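Local coordinates for regulatory protein of LacI family (Chloroflexus aggregans, PDB 3BBL) that probably regulates transcription as a LacI-family DNA-binding repressor or activator, its periplasmic-binding-protein-like part sensing a small effector molecule, at residues 117-121 and 150-156; 168-174 and 196-202. All blocks are in the same frame, centred on the assembly; numbering follows the deposited sequence.

Contact 1 of 2, residues 117-121 and 150-156; sequences VEYLI and AMQTAQL
Val117 and Ile121, one turn apart on helix 109-123, pack on Ala150, Met151 and Ala154 at the end of helix 138-153, joining two helices of the alpha/beta sandwich of a periplasmic-binding-protein-like domain. Apolar contact carries the interface. With CG1 anti to its backbone N (chi1 -179°), Val117 lays that methyl 3.5 Å from Ala150 CB, where the small alanine lets the backbones come near: the CA atoms of Glu118 and Ala150 are 6.0 Å apart. The same CG1 lies 3.7 Å from SE of Met151, a selenomethionine whose side chain bends at chi2 and chi3 and crosses that of Val117 at about a right angle. Ile121 sends CD1 to within 3.5 Å of Ala154 CB. Beneath both helices, Ile128 of strand 128-132 receives Ile121 and Met151.

Backbone hydrogen bonding closes the helix end next to this patch. Gln155, with positive phi, belongs to a Schellman motif in which Gln155 N bonds to Gln152 O and Leu156 N bonds to Met151 O, after which the Leu156 side chain points back at helix 109-123. The turn thus sets Leu156 beside the apolar patch, tip to tip with Ile121, its CD1 3.9 Å from Ile121 CG1.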
loop_
_atom_site.group_PDB
_atom_site.type_symbol
_atom_site.label_atom_id
_atom_site.label_comp_id
_atom_site.label_asym_id
_atom_site.label_seq_id
_atom_site.Cartn_x
_atom_site.Cartn_y
_atom_site.Cartn_z
ATOM N N VAL A 117 -17.806 -18.212 3.152
ATOM C CA VAL A 117 -18.166 -19.595 2.867
ATOM C C VAL A 117 -19.675 -19.775 2.739
ATOM O O VAL A 117 -20.135 -20.492 1.859
ATOM C CB VAL A 117 -17.606 -20.557 3.942
ATOM C CG1 VAL A 117 -17.982 -21.982 3.612
ATOM C CG2 VAL A 117 -16.099 -20.441 3.994
ATOM N N GLU A 118 -20.446 -19.120 3.603
ATOM C CA GLU A 118 -21.907 -19.225 3.533
ATOM C C GLU A 118 -22.382 -18.749 2.170
ATOM O O GLU A 118 -23.298 -19.315 1.578
ATOM C CB GLU A 118 -22.577 -18.377 4.617
ATOM C CG GLU A 118 -22.283 -18.859 6.032
ATOM C CD GLU A 118 -22.888 -17.970 7.093
ATOM O OE1 GLU A 118 -22.987 -16.747 6.854
ATOM O OE2 GLU A 118 -23.248 -18.489 8.167
ATOM N N TYR A 119 -21.742 -17.697 1.672
ATOM C CA TYR A 119 -22.089 -17.152 0.370
ATOM C C TYR A 119 -21.839 -18.193 -0.724
ATOM O O TYR A 119 -22.681 -18.410 -1.590
ATOM C CB TYR A 119 -21.275 -15.891 0.077
ATOM C CG TYR A 119 -21.617 -15.294 -1.266
ATOM C CD1 TYR A 119 -22.729 -14.472 -1.423
ATOM C CD2 TYR A 119 -20.875 -15.618 -2.397
ATOM C CE1 TYR A 119 -23.096 -13.992 -2.679
ATOM C CE2 TYR A 119 -21.233 -15.148 -3.655
ATOM C CZ TYR A 119 -22.343 -14.338 -3.791
ATOM O OH TYR A 119 -22.692 -13.893 -5.049
ATOM N N LEU A 120 -20.675 -18.834 -0.684
ATOM C CA LEU A 120 -20.360 -19.850 -1.676
ATOM C C LEU A 120 -21.374 -21.000 -1.588
ATOM O O LEU A 120 -21.880 -21.464 -2.597
ATOM C CB LEU A 120 -18.928 -20.351 -1.481
ATOM C CG LEU A 120 -17.864 -19.298 -1.806
ATOM C CD1 LEU A 120 -16.507 -19.781 -1.326
ATOM C CD2 LEU A 120 -17.846 -19.017 -3.311
ATOM N N ILE A 121 -21.690 -21.438 -0.376
ATOM C CA ILE A 121 -22.659 -22.516 -0.206
ATOM C C ILE A 121 -24.018 -22.087 -0.768
ATOM O O ILE A 121 -24.752 -22.904 -1.327
ATOM C CB ILE A 121 -22.805 -22.881 1.288
ATOM C CG1 ILE A 121 -21.500 -23.495 1.786
ATOM C CG2 ILE A 121 -23.974 -23.816 1.496
ATOM C CD1 ILE A 121 -21.483 -23.768 3.262
ATOM N N ALA A 150 -18.749 -22.765 8.998
ATOM C CA ALA A 150 -19.705 -22.710 7.908
ATOM C C ALA A 150 -19.870 -24.080 7.250
ATOM O O ALA A 150 -20.989 -24.500 6.961
ATOM C CB ALA A 150 -19.270 -21.675 6.874
HETATM N N MSE A 151 -18.761 -24.778 7.024
HETATM C CA MSE A 151 -18.816 -26.091 6.388
HETATM C C MSE A 151 -19.571 -27.070 7.302
HETATM O O MSE A 151 -20.438 -27.815 6.849
HETATM C CB MSE A 151 -17.398 -26.613 6.080
HETATM C CG MSE A 151 -16.592 -25.775 5.115
HETATM SE SE MSE A 151 -17.504 -25.629 3.322
HETATM C CE MSE A 151 -16.734 -27.308 2.605
ATOM N N GLN A 152 -19.250 -27.045 8.591
ATOM C CA GLN A 152 -19.899 -27.901 9.577
ATOM C C GLN A 152 -21.403 -27.629 9.626
ATOM O O GLN A 152 -22.214 -28.545 9.611
ATOM C CB GLN A 152 -19.279 -27.649 10.954
ATOM C CG GLN A 152 -20.013 -28.302 12.107
ATOM C CD GLN A 152 -19.745 -29.785 12.206
ATOM O OE1 GLN A 152 -18.602 -30.202 12.410
ATOM N NE2 GLN A 152 -20.797 -30.596 12.063
ATOM N N THR A 153 -21.774 -26.356 9.688
ATOM C CA THR A 153 -23.181 -25.982 9.735
ATOM C C THR A 153 -23.951 -26.458 8.503
ATOM O O THR A 153 -25.095 -26.891 8.615
ATOM C CB THR A 153 -23.334 -24.451 9.870
ATOM O OG1 THR A 153 -22.846 -24.044 11.153
ATOM C CG2 THR A 153 -24.781 -24.028 9.721
ATOM N N ALA A 154 -23.337 -26.384 7.325
ATOM C CA ALA A 154 -24.019 -26.825 6.109
ATOM C C ALA A 154 -23.885 -28.329 5.947
ATOM O O ALA A 154 -24.428 -28.916 5.020
ATOM C CB ALA A 154 -23.447 -26.114 4.893
ATOM N N GLN A 155 -23.159 -28.938 6.875
ATOM C CA GLN A 155 -22.907 -30.366 6.878
ATOM C C GLN A 155 -22.227 -30.833 5.599
ATOM O O GLN A 155 -22.641 -31.799 4.968
ATOM C CB GLN A 155 -24.201 -31.159 7.100
ATOM C CG GLN A 155 -23.934 -32.625 7.391
ATOM C CD GLN A 155 -23.006 -32.801 8.576
ATOM O OE1 GLN A 155 -23.373 -32.506 9.719
ATOM N NE2 GLN A 155 -21.788 -33.267 8.308
ATOM N N LEU A 156 -21.173 -30.132 5.217
ATOM C CA LEU A 156 -20.409 -30.495 4.037
ATOM C C LEU A 156 -19.105 -31.115 4.513
ATOM O O LEU A 156 -18.623 -30.808 5.602
ATOM C CB LEU A 156 -20.110 -29.261 3.182
ATOM C CG LEU A 156 -21.296 -28.637 2.444
ATOM C CD1 LEU A 156 -20.859 -27.338 1.773
ATOM C CD2 LEU A 156 -21.837 -29.636 1.416
#

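Contact 2 of 2, residues 168-174 and 196-202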
loop_
_atom_site.group_PDB
_atom_site.type_symbol
_atom_site.label_atom_id
_atom_site.label_comp_id
_atom_site.label_asym_id
_atom_site.label_seq_id
_atom_site.Cartn_x
_atom_site.Cartn_y
_atom_site.Cartn_z
ATOM N N GLY A 168 1.433 -16.846 3.283
ATOM C CA GLY A 168 0.505 -16.070 2.489
ATOM C C GLY A 168 1.133 -15.353 1.316
ATOM O O GLY A 168 1.045 -14.142 1.226
ATOM N N THR A 169 1.759 -16.090 0.407
ATOM C CA THR A 169 2.386 -15.471 -0.759
ATOM C C THR A 169 1.705 -15.890 -2.057
ATOM O O THR A 169 0.891 -16.823 -2.095
ATOM C CB THR A 169 3.885 -15.850 -0.890
ATOM O OG1 THR A 169 4.009 -17.262 -1.122
ATOM C CG2 THR A 169 4.652 -15.451 0.365
ATOM N N PHE A 170 2.044 -15.181 -3.126
ATOM C CA PHE A 170 1.517 -15.474 -4.450
ATOM C C PHE A 170 1.984 -16.870 -4.866
ATOM O O PHE A 170 1.193 -17.697 -5.310
ATOM C CB PHE A 170 2.051 -14.454 -5.448
ATOM C CG PHE A 170 1.798 -14.819 -6.874
ATOM C CD1 PHE A 170 0.579 -14.512 -7.482
ATOM C CD2 PHE A 170 2.770 -15.495 -7.612
ATOM C CE1 PHE A 170 0.338 -14.867 -8.804
ATOM C CE2 PHE A 170 2.533 -15.855 -8.935
ATOM C CZ PHE A 170 1.314 -15.541 -9.528
ATOM N N GLU A 171 3.281 -17.110 -4.704
ATOM C CA GLU A 171 3.907 -18.380 -5.053
ATOM C C GLU A 171 3.245 -19.556 -4.335
ATOM O O GLU A 171 2.975 -20.598 -4.942
ATOM C CB GLU A 171 5.403 -18.357 -4.701
ATOM C CG GLU A 171 6.259 -17.286 -5.397
ATOM C CD GLU A 171 5.872 -15.828 -5.059
ATOM O OE1 GLU A 171 5.425 -15.537 -3.919
ATOM O OE2 GLU A 171 6.045 -14.964 -5.948
ATOM N N VAL A 172 2.989 -19.404 -3.041
ATOM C CA VAL A 172 2.356 -20.490 -2.305
ATOM C C VAL A 172 0.904 -20.661 -2.749
ATOM O O VAL A 172 0.438 -21.784 -2.947
ATOM C CB VAL A 172 2.433 -20.260 -0.774
ATOM C CG1 VAL A 172 1.557 -21.261 -0.038
ATOM C CG2 VAL A 172 3.871 -20.404 -0.314
ATOM N N GLY A 173 0.197 -19.548 -2.917
ATOM C CA GLY A 173 -1.190 -19.620 -3.351
ATOM C C GLY A 173 -1.320 -20.333 -4.685
ATOM O O GLY A 173 -2.212 -21.152 -4.881
ATOM N N ARG A 174 -0.407 -20.030 -5.598
ATOM C CA ARG A 174 -0.410 -20.641 -6.915
ATOM C C ARG A 174 -0.084 -22.133 -6.833
ATOM O O ARG A 174 -0.802 -22.970 -7.387
ATOM C CB ARG A 174 0.604 -19.929 -7.812
ATOM C CG ARG A 174 0.783 -20.526 -9.190
ATOM C CD ARG A 174 1.808 -19.708 -9.970
ATOM N NE ARG A 174 2.197 -20.352 -11.220
ATOM C CZ ARG A 174 3.042 -21.377 -11.310
ATOM N NH1 ARG A 174 3.603 -21.882 -10.218
ATOM N NH2 ARG A 174 3.313 -21.916 -12.494
ATOM N N ASN A 196 -5.607 -14.327 2.333
ATOM C CA ASN A 196 -5.215 -12.972 1.953
ATOM C C ASN A 196 -5.321 -12.876 0.437
ATOM O O ASN A 196 -5.379 -13.897 -0.239
ATOM C CB ASN A 196 -3.825 -12.571 2.499
ATOM C CG ASN A 196 -2.665 -13.153 1.727
ATOM O OD1 ASN A 196 -1.514 -12.968 2.121
ATOM N ND2 ASN A 196 -2.940 -13.847 0.642
ATOM N N ASP A 197 -5.396 -11.662 -0.095
ATOM C CA ASP A 197 -5.546 -11.491 -1.530
ATOM C C ASP A 197 -4.335 -11.916 -2.335
ATOM O O ASP A 197 -4.467 -12.342 -3.487
ATOM C CB ASP A 197 -5.910 -10.047 -1.864
ATOM C CG ASP A 197 -7.269 -9.649 -1.327
ATOM O OD1 ASP A 197 -8.097 -10.534 -1.046
ATOM O OD2 ASP A 197 -7.519 -8.444 -1.205
ATOM N N THR A 198 -3.153 -11.814 -1.745
ATOM C CA THR A 198 -1.950 -12.231 -2.460
ATOM C C THR A 198 -2.085 -13.702 -2.856
ATOM O O THR A 198 -1.761 -14.080 -3.980
ATOM C CB THR A 198 -0.698 -12.060 -1.595
ATOM O OG1 THR A 198 -0.705 -10.750 -1.023
ATOM C CG2 THR A 198 0.549 -12.220 -2.433
HETATM N N MSE A 199 -2.565 -14.521 -1.920
HETATM C CA MSE A 199 -2.770 -15.941 -2.169
HETATM C C MSE A 199 -3.817 -16.128 -3.260
HETATM O O MSE A 199 -3.631 -16.924 -4.180
HETATM C CB MSE A 199 -3.215 -16.655 -0.893
HETATM C CG MSE A 199 -2.157 -16.670 0.173
HETATM SE SE MSE A 199 -2.907 -17.639 1.688
HETATM C CE MSE A 199 -1.861 -19.261 1.568
ATOM N N ALA A 200 -4.913 -15.383 -3.162
ATOM C CA ALA A 200 -5.985 -15.473 -4.152
ATOM C C ALA A 200 -5.485 -15.166 -5.570
ATOM O O ALA A 200 -5.931 -15.776 -6.553
ATOM C CB ALA A 200 -7.105 -14.531 -3.783
ATOM N N ILE A 201 -4.549 -14.228 -5.676
ATOM C CA ILE A 201 -4.015 -13.871 -6.981
ATOM C C ILE A 201 -3.244 -15.055 -7.562
ATOM O O ILE A 201 -3.337 -15.346 -8.764
ATOM C CB ILE A 201 -3.144 -12.592 -6.888
ATOM C CG1 ILE A 201 -4.055 -11.399 -6.562
ATOM C CG2 ILE A 201 -2.425 -12.331 -8.203
ATOM C CD1 ILE A 201 -3.344 -10.070 -6.408
ATOM N N GLY A 202 -2.506 -15.753 -6.704
ATOM C CA GLY A 202 -1.766 -16.919 -7.151
ATOM C C GLY A 202 -2.743 -17.981 -7.635
ATOM O O GLY A 202 -2.508 -18.653 -8.639
#
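Asn196 and Gly168 meet where two helices of the periplasmic-binding-protein-like fold begin, 170-181 and 197-209, whose first turns cross at -50° with their axes only 6.6 Å apart. Asn196 is the N-cap residue of the second helix, and its side-chain amide lies beside the Gly168 carbonyl. The first helix is capped by Thr169, whose OG1 accepts a hydrogen bond from Val172 N. Thr198 sets its CG2 methyl 3.4 Å from Phe170 N, while its carbonyl O receives a CA-H...O contact from Phe170 CA. Met199, a selenomethionine, runs alongside Gly168, in the loop before helix 170-181, with CG 3.6 Å from Gly168 CA. Its backbone O lies 3.7 Å from Gly173 CA.

Ile201 turns CG2 to the Phe170 ring, 3.8 Å from CD1. On the second subunit, Tyr231 stacks on this ring and Met228 packs on Ile201, so the helix pair also takes part in the dimer interface. The shortest CA-CA distance of the pair is at Gly202, 4.0 Å from Arg174; Gly202, like Gly173, has no side chain to keep the helices apart. Gly202 CA sits obliquely against the Phe170 ring, 3.4 Å from CE1, and makes a CA-H...O contact to Phe170 O. Arg174 carries its guanidinium away to a salt bridge with Glu209, while its CA makes a CA-H...O contact of 3.4 Å with Gly202 O.

How the contacts relate
Both contacts pair helices within the same periplasmic-binding-protein-like part of the chain, yet they share no helix and do not touch, their centres lying 23 Å apart. Contact 1 is the more peripheral, about 21 Å from the chain centre against 14 Å for contact 2, and each mixes buried with partly exposed residues. The interface of contact 1 is smaller, 245 Å² against 444 Å², and consists largely of aliphatic side chains, whereas contact 2 brings helix backbones together at glycines, with CA-H...O contacts between main chains. The helix ends differ too: contact 1 includes a C-terminal Schellman turn, contact 2 two N-cap positions. Contact 2 alone of the pair is reached by the second subunit.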